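Long-range contact in p1 (Rice yellow mottle virus, PDB 6TY0), which is a viral suppressor of RNA silencing with a role in virus spread, represented by its zinc-binding N-terminal part: residues S33-S45 with P85-R97. Residues are numbered along the deposited sequence; the frame is centred on the assembly and turned at random.
With ZN (zinc ion), chain C.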
# COMPACT_ATOMS: atom_id res chain seq x y z
N SER A 33 -3.47 2.17 5.22
CA SER A 33 -4.40 3.26 5.43
C SER A 33 -4.81 3.36 6.86
O SER A 33 -4.38 2.58 7.73
CB SER A 33 -5.64 3.04 4.54
OG SER A 33 -6.43 1.98 5.05
N GLN A 34 -5.69 4.33 7.09
CA GLN A 34 -6.20 4.64 8.42
C GLN A 34 -6.98 3.48 9.04
O GLN A 34 -7.01 3.34 10.25
CB GLN A 34 -7.10 5.88 8.33
CG GLN A 34 -6.36 7.16 7.92
CD GLN A 34 -5.97 7.33 6.44
OE1 GLN A 34 -6.33 6.55 5.53
NE2 GLN A 34 -5.20 8.40 6.19
N THR A 35 -7.61 2.67 8.20
CA THR A 35 -8.33 1.49 8.66
C THR A 35 -7.50 0.66 9.66
O THR A 35 -8.04 0.13 10.62
CB THR A 35 -8.84 0.70 7.46
OG1 THR A 35 -9.67 1.56 6.70
CG2 THR A 35 -9.64 -0.56 7.85
N TRP A 36 -6.18 0.63 9.47
CA TRP A 36 -5.31 -0.28 10.22
C TRP A 36 -4.40 0.42 11.23
O TRP A 36 -3.46 -0.19 11.76
CB TRP A 36 -4.50 -1.12 9.23
CG TRP A 36 -5.37 -1.72 8.21
CD1 TRP A 36 -5.49 -1.31 6.92
CD2 TRP A 36 -6.32 -2.75 8.40
NE1 TRP A 36 -6.41 -2.06 6.29
CE2 TRP A 36 -6.95 -2.96 7.17
CE3 TRP A 36 -6.69 -3.55 9.49
CZ2 TRP A 36 -7.93 -3.92 6.99
CZ3 TRP A 36 -7.66 -4.50 9.30
CH2 TRP A 36 -8.27 -4.68 8.07
N ASP A 37 -4.69 1.70 11.49
CA ASP A 37 -4.07 2.44 12.60
C ASP A 37 -4.70 2.06 13.94
O ASP A 37 -5.53 2.80 14.48
CB ASP A 37 -4.25 3.95 12.39
CG ASP A 37 -3.40 4.49 11.25
OD1 ASP A 37 -2.29 3.97 11.02
OD2 ASP A 37 -3.86 5.44 10.58
N VAL A 38 -4.32 0.90 14.45
CA VAL A 38 -4.83 0.38 15.71
C VAL A 38 -3.65 -0.18 16.47
O VAL A 38 -2.63 -0.49 15.84
CB VAL A 38 -5.91 -0.71 15.48
CG1 VAL A 38 -7.13 -0.11 14.82
CG2 VAL A 38 -5.36 -1.86 14.65
N ASP A 39 -3.76 -0.32 17.80
CA ASP A 39 -2.62 -0.65 18.69
C ASP A 39 -1.94 -1.97 18.34
O ASP A 39 -0.73 -2.09 18.47
CB ASP A 39 -3.04 -0.75 20.17
CG ASP A 39 -3.14 0.61 20.85
OD1 ASP A 39 -3.46 1.63 20.18
OD2 ASP A 39 -2.92 0.65 22.07
N SER A 40 -2.72 -2.96 17.92
CA SER A 40 -2.21 -4.32 17.69
C SER A 40 -1.42 -4.46 16.36
O SER A 40 -0.86 -5.52 16.11
CB SER A 40 -3.36 -5.32 17.72
OG SER A 40 -4.47 -4.83 16.97
N VAL A 41 -1.40 -3.42 15.53
CA VAL A 41 -0.57 -3.42 14.32
C VAL A 41 0.76 -2.76 14.64
O VAL A 41 0.82 -1.56 14.81
CB VAL A 41 -1.31 -2.71 13.17
CG1 VAL A 41 -0.42 -2.43 11.98
CG2 VAL A 41 -2.49 -3.57 12.75
N ARG A 42 1.82 -3.54 14.73
CA ARG A 42 3.12 -2.99 15.11
C ARG A 42 4.17 -3.52 14.17
O ARG A 42 4.04 -4.64 13.67
CB ARG A 42 3.49 -3.41 16.55
CG ARG A 42 2.51 -2.89 17.59
CD ARG A 42 2.63 -3.57 18.94
NE ARG A 42 1.84 -2.81 19.89
CZ ARG A 42 2.20 -1.63 20.42
NH1 ARG A 42 3.37 -1.06 20.13
NH2 ARG A 42 1.37 -1.02 21.27
N ASP A 43 5.22 -2.73 14.00
CA ASP A 43 6.35 -3.08 13.12
C ASP A 43 6.89 -4.46 13.50
O ASP A 43 7.32 -4.64 14.61
CB ASP A 43 7.46 -2.04 13.24
CG ASP A 43 7.05 -0.69 12.71
OD1 ASP A 43 6.17 -0.63 11.83
OD2 ASP A 43 7.62 0.31 13.15
N PRO A 44 6.82 -5.44 12.59
CA PRO A 44 7.34 -6.75 12.91
C PRO A 44 8.83 -6.92 12.70
O PRO A 44 9.45 -6.21 11.88
CB PRO A 44 6.65 -7.66 11.92
CG PRO A 44 6.36 -6.80 10.76
CD PRO A 44 6.10 -5.44 11.32
N SER A 45 9.35 -7.93 13.39
CA SER A 45 10.73 -8.34 13.34
C SER A 45 10.76 -9.84 13.04
O SER A 45 10.15 -10.62 13.76
CB SER A 45 11.36 -8.03 14.69
OG SER A 45 12.73 -8.33 14.66
N PRO A 85 5.19 -15.12 6.17
CA PRO A 85 4.03 -14.25 5.92
C PRO A 85 3.66 -13.49 7.18
O PRO A 85 3.74 -14.04 8.26
CB PRO A 85 2.90 -15.24 5.59
CG PRO A 85 3.57 -16.55 5.35
CD PRO A 85 4.82 -16.55 6.15
N VAL A 86 3.34 -12.21 7.09
CA VAL A 86 2.92 -11.42 8.26
C VAL A 86 1.42 -11.25 8.16
O VAL A 86 0.89 -10.88 7.11
CB VAL A 86 3.57 -10.03 8.27
CG1 VAL A 86 3.12 -9.23 9.51
CG2 VAL A 86 5.08 -10.18 8.19
N HIS A 87 0.74 -11.51 9.26
CA HIS A 87 -0.73 -11.49 9.33
C HIS A 87 -1.15 -10.63 10.47
O HIS A 87 -0.76 -10.87 11.58
CB HIS A 87 -1.28 -12.88 9.60
CG HIS A 87 -1.14 -13.79 8.44
ND1 HIS A 87 -1.75 -13.51 7.23
CD2 HIS A 87 -0.46 -14.93 8.26
CE1 HIS A 87 -1.44 -14.46 6.36
NE2 HIS A 87 -0.68 -15.34 6.97
N PHE A 88 -1.93 -9.60 10.18
CA PHE A 88 -2.55 -8.80 11.22
C PHE A 88 -4.03 -9.11 11.16
O PHE A 88 -4.75 -8.56 10.33
CB PHE A 88 -2.30 -7.31 10.96
CG PHE A 88 -0.88 -6.92 11.21
CD1 PHE A 88 -0.36 -6.98 12.49
CD2 PHE A 88 -0.07 -6.54 10.18
CE1 PHE A 88 0.97 -6.65 12.72
CE2 PHE A 88 1.27 -6.23 10.39
CZ PHE A 88 1.79 -6.27 11.68
N ASP A 89 -4.44 -10.04 12.02
CA ASP A 89 -5.85 -10.36 12.25
C ASP A 89 -6.29 -9.56 13.46
O ASP A 89 -6.04 -9.97 14.58
CB ASP A 89 -6.04 -11.87 12.46
CG ASP A 89 -5.61 -12.67 11.22
OD1 ASP A 89 -6.10 -12.36 10.13
OD2 ASP A 89 -4.76 -13.55 11.33
N VAL A 90 -6.94 -8.42 13.23
CA VAL A 90 -7.15 -7.46 14.28
C VAL A 90 -8.54 -6.90 14.17
O VAL A 90 -9.26 -7.23 13.27
CB VAL A 90 -6.12 -6.32 14.15
CG1 VAL A 90 -4.70 -6.86 14.26
CG2 VAL A 90 -6.31 -5.55 12.84
N VAL A 91 -8.92 -6.07 15.13
CA VAL A 91 -10.17 -5.32 15.07
C VAL A 91 -9.82 -3.99 14.42
O VAL A 91 -8.95 -3.26 14.91
CB VAL A 91 -10.82 -5.12 16.47
CG1 VAL A 91 -12.08 -4.30 16.37
CG2 VAL A 91 -11.08 -6.47 17.13
N CYS A 92 -10.48 -3.69 13.31
CA CYS A 92 -10.12 -2.52 12.49
C CYS A 92 -10.60 -1.23 13.19
O CYS A 92 -11.32 -1.29 14.20
CB CYS A 92 -10.70 -2.63 11.09
SG CYS A 92 -12.46 -2.13 10.97
N ALA A 93 -10.16 -0.07 12.68
CA ALA A 93 -10.52 1.22 13.30
C ALA A 93 -12.02 1.51 13.33
O ALA A 93 -12.50 2.21 14.17
CB ALA A 93 -9.77 2.38 12.62
N ASP A 94 -12.79 0.98 12.40
CA ASP A 94 -14.22 1.24 12.45
C ASP A 94 -14.90 0.37 13.49
O ASP A 94 -15.85 0.79 14.13
CB ASP A 94 -14.84 1.05 11.09
CG ASP A 94 -14.17 1.91 10.06
OD1 ASP A 94 -14.14 3.14 10.25
OD2 ASP A 94 -13.62 1.36 9.08
N CYS A 95 -14.37 -0.82 13.67
CA CYS A 95 -14.99 -1.79 14.53
C CYS A 95 -14.62 -1.60 16.00
O CYS A 95 -15.37 -2.01 16.85
CB CYS A 95 -14.67 -3.21 14.03
SG CYS A 95 -15.60 -3.60 12.53
N GLU A 96 -13.47 -0.99 16.30
CA GLU A 96 -13.12 -0.54 17.65
C GLU A 96 -14.22 0.28 18.38
O GLU A 96 -14.38 0.15 19.59
CB GLU A 96 -11.93 0.40 17.57
CG GLU A 96 -10.58 -0.25 17.56
CD GLU A 96 -9.48 0.79 17.49
OE1 GLU A 96 -9.73 1.92 17.00
OE2 GLU A 96 -8.36 0.50 17.94
N ARG A 97 -14.94 1.09 17.62
CA ARG A 97 -15.83 2.13 18.10
C ARG A 97 -17.30 1.70 18.30
O ARG A 97 -17.65 0.51 18.35
CB ARG A 97 -15.74 3.29 17.12
ZN ZN C . -13.82 -4.10 11.02
O HOH W 1 -11.44 3.14 8.57
O HOH W 2 -5.99 0.88 18.80
O HOH W 3 -7.26 -5.90 17.38
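V41 lies across one face of the F88 ring, its CG1 4.3 Å from the ring centroid and only 3° off the normal, a CH-pi contact, while CG2 reaches back to F88 CG at 4.0 Å. With CG1 anti to the backbone N, chi1 169° puts CG1 over the middle of the ring and CG2 over its CG-CD1 rim. At the ring's edge comes R42 O, 3.4 Å from F88 CZ.

Further along, V90 spreads its two methyls: CG2 meets the edge of the W36 indole, near its plane, and V90 CG1 rests against S40 OG, 3.4 Å away. A water joins that same hydroxyl to V91 N. V38 CG1 sits 3.6 Å from V91 O and 3.4 Å from E96 OE2. The one direct hydrogen bond between the segments runs from A93 N to T35 O, 3.0 Å and nearly straight, in the carbonyl plane. It ties the loop to the CxxC turn, whose C92 and C95 bind zinc together with C64 and C67. A second water links T35 OG1 to D94 OD2.

Behind this layer, F62 of strand 54-64 meets both the W36 and F88 rings. The loop runs from strand 26-32 to strand 45-51 over strand 86-90, an outer strand of the three-stranded sheet, beside 54-64.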